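Local coordinates for protein (tenascin) (Gallus gallus, PDB 1QR4), which is an extracellular matrix protein whose segment of two fibronectin type III domains takes part in adhesion and probably binds heparin and contactin, at residues D8-L13 and L75-K79; T21-W27 and S59-L65; A67-I73 and T88-V94. One frame throughout, in Å; residues are numbered along the deposited sequence.

Contact 1 of 3, residues D8-L13 and L75-K79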
loop_
_atom_site.group_PDB
_atom_site.type_symbol
_atom_site.label_atom_id
_atom_site.label_comp_id
_atom_site.label_asym_id
_atom_site.label_seq_id
_atom_site.Cartn_x
_atom_site.Cartn_y
_atom_site.Cartn_z
ATOM N N ASP A 8 -21.188 17.562 -20.301
ATOM C CA ASP A 8 -19.777 17.159 -20.573
ATOM C C ASP A 8 -19.242 16.466 -19.323
ATOM O O ASP A 8 -19.379 16.997 -18.221
ATOM C CB ASP A 8 -18.944 18.410 -20.881
ATOM C CG ASP A 8 -17.549 18.085 -21.375
ATOM O OD1 ASP A 8 -17.409 17.243 -22.287
ATOM O OD2 ASP A 8 -16.588 18.688 -20.862
ATOM N N ASN A 9 -18.658 15.279 -19.471
ATOM C CA ASN A 9 -18.122 14.565 -18.308
ATOM C C ASN A 9 -16.623 14.799 -18.092
ATOM O O ASN A 9 -15.925 15.278 -18.987
ATOM C CB ASN A 9 -18.404 13.063 -18.419
ATOM C CG ASN A 9 -17.574 12.385 -19.484
ATOM O OD1 ASN A 9 -17.075 13.022 -20.411
ATOM N ND2 ASN A 9 -17.426 11.079 -19.358
ATOM N N PRO A 10 -16.123 14.516 -16.877
ATOM C CA PRO A 10 -14.706 14.693 -16.558
ATOM C C PRO A 10 -13.923 13.694 -17.381
ATOM O O PRO A 10 -14.221 12.509 -17.350
ATOM C CB PRO A 10 -14.646 14.310 -15.082
ATOM C CG PRO A 10 -15.989 14.696 -14.578
ATOM C CD PRO A 10 -16.883 14.171 -15.666
ATOM N N LYS A 11 -12.930 14.157 -18.124
ATOM C CA LYS A 11 -12.146 13.237 -18.935
ATOM C C LYS A 11 -10.862 12.771 -18.254
ATOM O O LYS A 11 -10.454 13.302 -17.225
ATOM C CB LYS A 11 -11.822 13.864 -20.290
ATOM C CG LYS A 11 -13.046 14.379 -21.026
ATOM C CD LYS A 11 -12.733 14.798 -22.463
ATOM C CE LYS A 11 -12.783 13.613 -23.424
ATOM N NZ LYS A 11 -14.135 12.983 -23.466
ATOM N N ASP A 12 -10.251 11.754 -18.848
ATOM C CA ASP A 12 -9.009 11.148 -18.389
ATOM C C ASP A 12 -8.772 11.006 -16.899
ATOM O O ASP A 12 -7.826 11.564 -16.351
ATOM C CB ASP A 12 -7.810 11.802 -19.073
ATOM C CG ASP A 12 -7.835 11.612 -20.580
ATOM O OD1 ASP A 12 -7.493 10.503 -21.048
ATOM O OD2 ASP A 12 -8.228 12.562 -21.293
ATOM N N LEU A 13 -9.634 10.228 -16.258
ATOM C CA LEU A 13 -9.521 9.953 -14.839
ATOM C C LEU A 13 -8.494 8.839 -14.652
ATOM O O LEU A 13 -8.682 7.716 -15.122
ATOM C CB LEU A 13 -10.872 9.516 -14.282
ATOM C CG LEU A 13 -10.949 9.158 -12.787
ATOM C CD1 LEU A 13 -10.590 10.379 -11.933
ATOM C CD2 LEU A 13 -12.358 8.660 -12.429
ATOM N N LEU A 75 -16.186 9.449 -11.052
ATOM C CA LEU A 75 -16.308 10.877 -10.855
ATOM C C LEU A 75 -17.367 11.411 -11.802
ATOM O O LEU A 75 -17.487 10.957 -12.940
ATOM C CB LEU A 75 -14.974 11.547 -11.161
ATOM C CG LEU A 75 -14.907 13.021 -10.832
ATOM C CD1 LEU A 75 -15.000 13.214 -9.336
ATOM C CD2 LEU A 75 -13.626 13.550 -11.354
ATOM N N VAL A 76 -18.097 12.415 -11.338
ATOM C CA VAL A 76 -19.155 13.022 -12.116
ATOM C C VAL A 76 -19.279 14.509 -11.797
ATOM O O VAL A 76 -19.118 14.921 -10.649
ATOM C CB VAL A 76 -20.505 12.323 -11.825
ATOM C CG1 VAL A 76 -20.754 12.252 -10.338
ATOM C CG2 VAL A 76 -21.640 13.058 -12.497
ATOM N N ALA A 77 -19.544 15.311 -12.826
ATOM C CA ALA A 77 -19.723 16.747 -12.658
ATOM C C ALA A 77 -21.215 17.066 -12.425
ATOM O O ALA A 77 -22.064 16.735 -13.249
ATOM C CB ALA A 77 -19.181 17.496 -13.892
ATOM N N GLU A 78 -21.530 17.617 -11.257
ATOM C CA GLU A 78 -22.895 17.985 -10.911
ATOM C C GLU A 78 -23.077 19.425 -11.372
ATOM O O GLU A 78 -22.487 20.346 -10.800
ATOM C CB GLU A 78 -23.131 17.876 -9.401
ATOM C CG GLU A 78 -22.976 16.460 -8.829
ATOM C CD GLU A 78 -23.374 16.341 -7.344
ATOM O OE1 GLU A 78 -23.719 17.364 -6.709
ATOM O OE2 GLU A 78 -23.354 15.214 -6.802
ATOM N N LYS A 79 -23.866 19.597 -12.437
ATOM C CA LYS A 79 -24.162 20.905 -13.058
ATOM C C LYS A 79 -25.251 21.730 -12.342
ATOM O O LYS A 79 -25.425 22.920 -12.622
ATOM C CB LYS A 79 -24.534 20.694 -14.543
ATOM C CG LYS A 79 -23.531 19.812 -15.306
ATOM C CD LYS A 79 -24.007 19.431 -16.704
ATOM C CE LYS A 79 -23.023 18.467 -17.377
ATOM N NZ LYS A 79 -23.303 18.221 -18.822
#

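Contact 2 of 3, residues T21-W27 and S59-L65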
loop_
_atom_site.group_PDB
_atom_site.type_symbol
_atom_site.label_atom_id
_atom_site.label_comp_id
_atom_site.label_asym_id
_atom_site.label_seq_id
_atom_site.Cartn_x
_atom_site.Cartn_y
_atom_site.Cartn_z
ATOM N N THR A 21 -3.212 2.877 2.106
ATOM C CA THR A 21 -4.440 3.476 2.546
ATOM C C THR A 21 -4.895 4.629 1.642
ATOM O O THR A 21 -5.978 5.190 1.839
ATOM C CB THR A 21 -4.233 3.905 4.035
ATOM O OG1 THR A 21 -5.446 4.409 4.598
ATOM C CG2 THR A 21 -3.128 4.952 4.148
ATOM N N THR A 22 -4.096 4.971 0.632
ATOM C CA THR A 22 -4.480 6.058 -0.261
ATOM C C THR A 22 -4.294 5.783 -1.733
ATOM O O THR A 22 -3.551 4.900 -2.132
ATOM C CB THR A 22 -3.708 7.366 0.000
ATOM O OG1 THR A 22 -2.388 7.259 -0.536
ATOM C CG2 THR A 22 -3.634 7.673 1.468
ATOM N N LEU A 23 -4.953 6.621 -2.525
ATOM C CA LEU A 23 -4.892 6.596 -3.976
ATOM C C LEU A 23 -4.933 8.037 -4.386
ATOM O O LEU A 23 -5.676 8.830 -3.812
ATOM C CB LEU A 23 -6.083 5.869 -4.571
ATOM C CG LEU A 23 -6.002 4.347 -4.486
ATOM C CD1 LEU A 23 -7.331 3.752 -4.899
ATOM C CD2 LEU A 23 -4.875 3.822 -5.360
ATOM N N SER A 24 -4.088 8.385 -5.345
ATOM C CA SER A 24 -4.016 9.745 -5.852
ATOM C C SER A 24 -4.777 9.856 -7.194
ATOM O O SER A 24 -4.441 9.196 -8.187
ATOM C CB SER A 24 -2.554 10.136 -6.014
ATOM O OG SER A 24 -2.455 11.479 -6.437
ATOM N N LEU A 25 -5.823 10.674 -7.207
ATOM C CA LEU A 25 -6.637 10.845 -8.399
ATOM C C LEU A 25 -6.345 12.125 -9.172
ATOM O O LEU A 25 -6.121 13.197 -8.587
ATOM C CB LEU A 25 -8.114 10.823 -8.018
ATOM C CG LEU A 25 -8.603 9.610 -7.231
ATOM C CD1 LEU A 25 -9.998 9.879 -6.707
ATOM C CD2 LEU A 25 -8.573 8.377 -8.099
ATOM N N ARG A 26 -6.407 12.009 -10.499
ATOM C CA ARG A 26 -6.177 13.140 -11.385
ATOM C C ARG A 26 -7.066 13.014 -12.623
ATOM O O ARG A 26 -7.280 11.918 -13.130
ATOM C CB ARG A 26 -4.707 13.219 -11.764
ATOM C CG ARG A 26 -4.318 14.515 -12.391
ATOM C CD ARG A 26 -2.820 14.675 -12.381
ATOM N NE ARG A 26 -2.423 15.803 -13.209
ATOM C CZ ARG A 26 -1.811 15.685 -14.378
ATOM N NH1 ARG A 26 -1.513 14.477 -14.858
ATOM N NH2 ARG A 26 -1.525 16.775 -15.081
ATOM N N TRP A 27 -7.584 14.149 -13.089
ATOM C CA TRP A 27 -8.477 14.181 -14.242
ATOM C C TRP A 27 -8.532 15.540 -14.911
ATOM O O TRP A 27 -7.981 16.522 -14.410
ATOM C CB TRP A 27 -9.891 13.852 -13.799
ATOM C CG TRP A 27 -10.428 14.881 -12.885
ATOM C CD1 TRP A 27 -11.096 16.012 -13.231
ATOM C CD2 TRP A 27 -10.317 14.899 -11.463
ATOM N NE1 TRP A 27 -11.407 16.743 -12.113
ATOM C CE2 TRP A 27 -10.938 16.084 -11.011
ATOM C CE3 TRP A 27 -9.746 14.030 -10.523
ATOM C CZ2 TRP A 27 -11.003 16.429 -9.666
ATOM C CZ3 TRP A 27 -9.808 14.373 -9.177
ATOM C CH2 TRP A 27 -10.433 15.567 -8.762
ATOM N N SER A 59 -7.105 17.273 -9.116
ATOM C CA SER A 59 -6.325 16.301 -8.364
ATOM C C SER A 59 -6.913 16.213 -6.961
ATOM O O SER A 59 -7.436 17.201 -6.435
ATOM C CB SER A 59 -4.875 16.768 -8.279
ATOM O OG SER A 59 -4.048 15.727 -7.811
ATOM N N PHE A 60 -6.832 15.034 -6.361
ATOM C CA PHE A 60 -7.372 14.813 -5.025
ATOM C C PHE A 60 -6.839 13.491 -4.525
ATOM O O PHE A 60 -6.858 12.506 -5.264
ATOM C CB PHE A 60 -8.901 14.764 -5.092
ATOM C CG PHE A 60 -9.563 14.165 -3.875
ATOM C CD1 PHE A 60 -9.666 12.785 -3.726
ATOM C CD2 PHE A 60 -10.101 14.985 -2.890
ATOM C CE1 PHE A 60 -10.291 12.230 -2.615
ATOM C CE2 PHE A 60 -10.728 14.441 -1.771
ATOM C CZ PHE A 60 -10.823 13.062 -1.633
ATOM N N ILE A 61 -6.349 13.474 -3.283
ATOM C CA ILE A 61 -5.822 12.244 -2.675
ATOM C C ILE A 61 -6.926 11.545 -1.907
ATOM O O ILE A 61 -7.471 12.074 -0.937
ATOM C CB ILE A 61 -4.665 12.499 -1.685
ATOM C CG1 ILE A 61 -3.507 13.226 -2.369
ATOM C CG2 ILE A 61 -4.158 11.171 -1.144
ATOM C CD1 ILE A 61 -2.768 12.382 -3.352
ATOM N N LEU A 62 -7.275 10.361 -2.379
ATOM C CA LEU A 62 -8.310 9.574 -1.744
ATOM C C LEU A 62 -7.680 8.883 -0.535
ATOM O O LEU A 62 -6.618 8.274 -0.641
ATOM C CB LEU A 62 -8.838 8.566 -2.750
ATOM C CG LEU A 62 -10.119 7.836 -2.399
ATOM C CD1 LEU A 62 -11.145 8.774 -1.779
ATOM C CD2 LEU A 62 -10.632 7.239 -3.687
ATOM N N ARG A 63 -8.325 8.987 0.619
ATOM C CA ARG A 63 -7.779 8.390 1.838
ATOM C C ARG A 63 -8.782 7.580 2.661
ATOM O O ARG A 63 -10.008 7.683 2.478
ATOM C CB ARG A 63 -7.191 9.499 2.725
ATOM C CG ARG A 63 -5.964 10.210 2.152
ATOM C CD ARG A 63 -5.652 11.473 2.941
ATOM N NE ARG A 63 -6.652 12.517 2.719
ATOM C CZ ARG A 63 -6.399 13.702 2.169
ATOM N NH1 ARG A 63 -5.166 14.012 1.782
ATOM N NH2 ARG A 63 -7.385 14.570 1.974
ATOM N N GLY A 64 -8.245 6.792 3.590
ATOM C CA GLY A 64 -9.086 5.991 4.463
ATOM C C GLY A 64 -9.500 4.665 3.875
ATOM O O GLY A 64 -10.484 4.064 4.294
ATOM N N LEU A 65 -8.701 4.187 2.933
ATOM C CA LEU A 65 -8.974 2.934 2.257
ATOM C C LEU A 65 -8.314 1.740 2.961
ATOM O O LEU A 65 -7.523 1.918 3.885
ATOM C CB LEU A 65 -8.485 3.042 0.804
ATOM C CG LEU A 65 -8.867 4.318 0.043
ATOM C CD1 LEU A 65 -8.356 4.232 -1.380
ATOM C CD2 LEU A 65 -10.366 4.522 0.073
HETATM O O HOH W 1 -5.504 7.456 4.969
#

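Contact 3 of 3, residues A67-I73 and T88-V94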
loop_
_atom_site.group_PDB
_atom_site.type_symbol
_atom_site.label_atom_id
_atom_site.label_comp_id
_atom_site.label_asym_id
_atom_site.label_seq_id
_atom_site.Cartn_x
_atom_site.Cartn_y
_atom_site.Cartn_z
ATOM N N ALA A 67 -6.060 -1.978 2.741
ATOM C CA ALA A 67 -4.888 -2.420 1.989
ATOM C C ALA A 67 -5.125 -3.560 1.001
ATOM O O ALA A 67 -5.938 -4.448 1.245
ATOM C CB ALA A 67 -3.785 -2.792 2.943
ATOM N N GLY A 68 -4.373 -3.542 -0.098
ATOM C CA GLY A 68 -4.495 -4.567 -1.116
ATOM C C GLY A 68 -5.944 -4.838 -1.415
ATOM O O GLY A 68 -6.394 -5.959 -1.269
ATOM N N THR A 69 -6.681 -3.789 -1.763
ATOM C CA THR A 69 -8.106 -3.881 -2.067
ATOM C C THR A 69 -8.379 -3.109 -3.346
ATOM O O THR A 69 -7.805 -2.042 -3.562
ATOM C CB THR A 69 -8.947 -3.233 -0.947
ATOM O OG1 THR A 69 -8.762 -3.953 0.271
ATOM C CG2 THR A 69 -10.413 -3.252 -1.290
ATOM N N GLU A 70 -9.258 -3.626 -4.193
ATOM C CA GLU A 70 -9.567 -2.914 -5.417
ATOM C C GLU A 70 -10.822 -2.077 -5.243
ATOM O O GLU A 70 -11.740 -2.473 -4.550
ATOM C CB GLU A 70 -9.726 -3.890 -6.573
ATOM C CG GLU A 70 -9.971 -3.220 -7.912
ATOM C CD GLU A 70 -9.894 -4.192 -9.068
ATOM O OE1 GLU A 70 -10.566 -5.247 -9.010
ATOM O OE2 GLU A 70 -9.154 -3.899 -10.033
ATOM N N TYR A 71 -10.845 -0.904 -5.861
ATOM C CA TYR A 71 -11.996 -0.010 -5.787
ATOM C C TYR A 71 -12.480 0.466 -7.161
ATOM O O TYR A 71 -11.686 0.752 -8.062
ATOM C CB TYR A 71 -11.663 1.244 -4.973
ATOM C CG TYR A 71 -11.455 1.022 -3.506
ATOM C CD1 TYR A 71 -10.185 0.756 -2.996
ATOM C CD2 TYR A 71 -12.511 1.124 -2.616
ATOM C CE1 TYR A 71 -9.973 0.601 -1.641
ATOM C CE2 TYR A 71 -12.306 0.971 -1.254
ATOM C CZ TYR A 71 -11.032 0.710 -0.776
ATOM O OH TYR A 71 -10.821 0.552 0.573
ATOM N N THR A 72 -13.790 0.569 -7.310
ATOM C CA THR A 72 -14.346 1.072 -8.542
ATOM C C THR A 72 -14.527 2.544 -8.228
ATOM O O THR A 72 -15.279 2.896 -7.319
ATOM C CB THR A 72 -15.704 0.429 -8.853
ATOM O OG1 THR A 72 -15.523 -0.979 -9.040
ATOM C CG2 THR A 72 -16.304 1.028 -10.118
ATOM N N ILE A 73 -13.777 3.397 -8.915
ATOM C CA ILE A 73 -13.879 4.828 -8.675
ATOM C C ILE A 73 -14.567 5.518 -9.838
ATOM O O ILE A 73 -14.218 5.296 -10.994
ATOM C CB ILE A 73 -12.475 5.479 -8.461
ATOM C CG1 ILE A 73 -11.750 4.804 -7.295
ATOM C CG2 ILE A 73 -12.622 6.970 -8.122
ATOM C CD1 ILE A 73 -10.257 5.072 -7.234
ATOM N N THR A 88 -15.385 6.429 -15.172
ATOM C CA THR A 88 -14.987 5.368 -14.266
ATOM C C THR A 88 -13.650 4.685 -14.485
ATOM O O THR A 88 -13.179 4.542 -15.618
ATOM C CB THR A 88 -16.079 4.290 -14.220
ATOM O OG1 THR A 88 -17.287 4.859 -13.695
ATOM C CG2 THR A 88 -15.661 3.119 -13.343
ATOM N N ILE A 89 -13.031 4.299 -13.370
ATOM C CA ILE A 89 -11.764 3.579 -13.360
ATOM C C ILE A 89 -11.704 2.716 -12.109
ATOM O O ILE A 89 -12.476 2.897 -11.155
ATOM C CB ILE A 89 -10.502 4.486 -13.298
ATOM C CG1 ILE A 89 -10.532 5.358 -12.043
ATOM C CG2 ILE A 89 -10.328 5.277 -14.562
ATOM C CD1 ILE A 89 -9.155 5.706 -11.501
ATOM N N LYS A 90 -10.747 1.797 -12.125
ATOM C CA LYS A 90 -10.502 0.905 -11.014
ATOM C C LYS A 90 -9.080 1.122 -10.525
ATOM O O LYS A 90 -8.155 1.386 -11.296
ATOM C CB LYS A 90 -10.700 -0.548 -11.425
ATOM C CG LYS A 90 -12.143 -0.919 -11.675
ATOM C CD LYS A 90 -12.286 -2.392 -12.034
ATOM C CE LYS A 90 -13.745 -2.756 -12.238
ATOM N NZ LYS A 90 -14.380 -1.904 -13.285
ATOM N N GLY A 91 -8.930 1.063 -9.217
ATOM C CA GLY A 91 -7.634 1.242 -8.607
ATOM C C GLY A 91 -7.623 0.411 -7.346
ATOM O O GLY A 91 -8.584 0.410 -6.571
ATOM N N SER A 92 -6.564 -0.364 -7.177
ATOM C CA SER A 92 -6.433 -1.191 -6.003
ATOM C C SER A 92 -5.286 -0.663 -5.156
ATOM O O SER A 92 -4.296 -0.156 -5.688
ATOM C CB SER A 92 -6.176 -2.633 -6.418
ATOM O OG SER A 92 -5.141 -2.693 -7.376
ATOM N N THR A 93 -5.458 -0.707 -3.837
ATOM C CA THR A 93 -4.414 -0.260 -2.910
ATOM C C THR A 93 -3.321 -1.326 -2.874
ATOM O O THR A 93 -3.562 -2.479 -3.255
ATOM C CB THR A 93 -4.949 -0.087 -1.477
ATOM O OG1 THR A 93 -5.746 -1.226 -1.123
ATOM C CG2 THR A 93 -5.771 1.182 -1.355
ATOM N N VAL A 94 -2.125 -0.945 -2.433
ATOM C CA VAL A 94 -1.025 -1.894 -2.353
ATOM C C VAL A 94 -1.169 -2.757 -1.100
ATOM O O VAL A 94 -1.775 -2.331 -0.130
ATOM C CB VAL A 94 0.317 -1.167 -2.322
ATOM C CG1 VAL A 94 0.413 -0.303 -1.089
ATOM C CG2 VAL A 94 1.451 -2.171 -2.354
#

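Contact 1 of 3, residues D8-L13 and L75-K79
Asp8, the first modelled residue, lies beside the outstretched side chain of Lys79, whose CE comes within 3.6 Å of Asp8 N. With CG anti to the carbonyl carbon (chi1 -50°) and every later torsion extended, the lysine reaches the N-terminal backbone. The carboxylate is not what it meets: Asp8 OD1 stays 6.9 Å from Lys79 NZ, so no salt bridge forms, and OD2 is instead hydrogen-bonded to Val31 N. Pro10 then turns its ring to the other strand. Its CB packs on Leu75 CD2 at 3.9 Å. Pro10 CG lies 4.3 Å from Ala77 CB, and Ala77 is itself bonded to Ser84. Leu13 closes the row; CG is anti to its N (chi1 179°), and CD2 reaches Leu75 CB at 4.1 Å. Leu75 is thus touched on its CD2 branch by Pro10 and on its CB by Leu13, while Tyr37 and Trp27 also pack against it. These strands belong to the two opposing sheets of the fibronectin type III sandwich. With no clear hydrogen bond between the segments, their cohesion here rests chiefly on buried apolar surface, while Lys79, part of a putative heparin-binding site, brings a charged chain alongside the N-terminal backbone.

Contact 2 of 3, residues T21-W27 and S59-L65
Leu25 O is approached by three groups: Phe60 N donates a hydrogen bond to it at 3.0 Å, Ser59 OG adds a weak one at 3.4 Å, and Ser59 CA makes a CH...O contact. Leu25 N returns a bond to Phe60 O, and Leu23 and Leu62 exchange the same reciprocal pair, which defines antiparallel pairing of 22-27 with 59-63 (160° between axes). Farther along, Leu65 N donates to Thr21 O at 3.1 Å, and a water links Thr21 OG1 to Gly64 N.

Leu23, Leu25, Phe60 and Leu62 share the inward face. Phe60 CG lies anti to its backbone N (chi1 164°), which lays the ring alongside Leu25, Phe60 CD1 to Leu25 CD1 4.2 Å; Leu25 CD1 also meets Leu62 CD2 at 4.1 Å. Leu65 CD1 touches Leu23 CD1 at 3.7 Å, the two side chains nearly perpendicular. At the other end the Trp27 indole lies with one face over Ser59 N, 3.8 Å above the plane and offset toward the rim, while Phe60 CB sits at its edge. Tyr37 meets the indole edge-to-face.

On the outward face Ile61 CD1 packs against Ser24 OG and CB. The three-stranded sheet of the fibronectin type III sandwich therefore gains its outermost strand through two reciprocal pairs of backbone bonds, with leucines and aromatic rings presented to the opposite sheet, and a mixed set of Thr22, Ser24, Arg26, Ile61 and Arg63 on the outside.

Contact 3 of 3, residues A67-I73 and T88-V94
Tyr71 sets its ring edge to the neighbouring strand: Gly91 O lies in the ring plane, 3.9 Å from Tyr71 CD1, and Thr93 CG2 is also at the edge. Its hydroxyl bonds back to Asp66 N, five residues earlier, which is the tyrosine corner of a fibronectin type III domain, set at the start of the hairpin formed by strands 70-78 and 87-92. The antiparallel pairing (155° between axes) is documented by reciprocal bonds of Tyr71 with Gly91 and of Ile73 with Ile89.

Ile73 shares the inward face with Tyr71, its CB 4.1 Å from Ile89 CG1, and it also packs on Leu23 and Leu25 of the opposing sheet. On the outer face Thr72 and Lys90 run side by side and point the same way, with Thr72 OG1 4.1 Å from Lys90 CE. Glu70 slants across Lys90 so that OE2 lies 3.9 Å from Lys90 CB; the charged ends stay apart, OE2 to NZ 6.5 Å, and form no salt bridge. Thr72 CG2 touches Thr88 CG2 at 3.9 Å.

Past strand 88-92, Thr93 bonds through both backbone and side chain to Thr69. With chi1 at 46°, Thr93 OG1 stands between its own N and carbonyl carbon, where it accepts from Thr69 N at 2.8 Å and is hydrogen-bonded to Asp66 O. A valine here would probably leave Thr69 N and Asp66 O each without this partner. Thr93 N donates to Thr69 O at 2.7 Å.

How the contacts relate
The three contacts lie in the first of the two fibronectin type III domains and share its core. Contact 2 joins strands within one sheet, contact 3 joins strands within the other, and contact 1 spans between sheets at the far end. Contacts 2 and 3 are nearest, with centres about 10 Å apart; Leu25 CD2 meets Ile73 CD1 at 3.8 Å across the interior, and Leu65 CB lies 3.4 Å from Tyr71 OH. Contacts 1 and 2, about 16 Å between centres, meet where Leu75 CD2 packs on Trp27 CD2 at 3.6 Å. Contacts 1 and 3, about 19 Å between centres, both use strand 70-78 and supply Lys79 and Lys90 to the putative heparin-binding site.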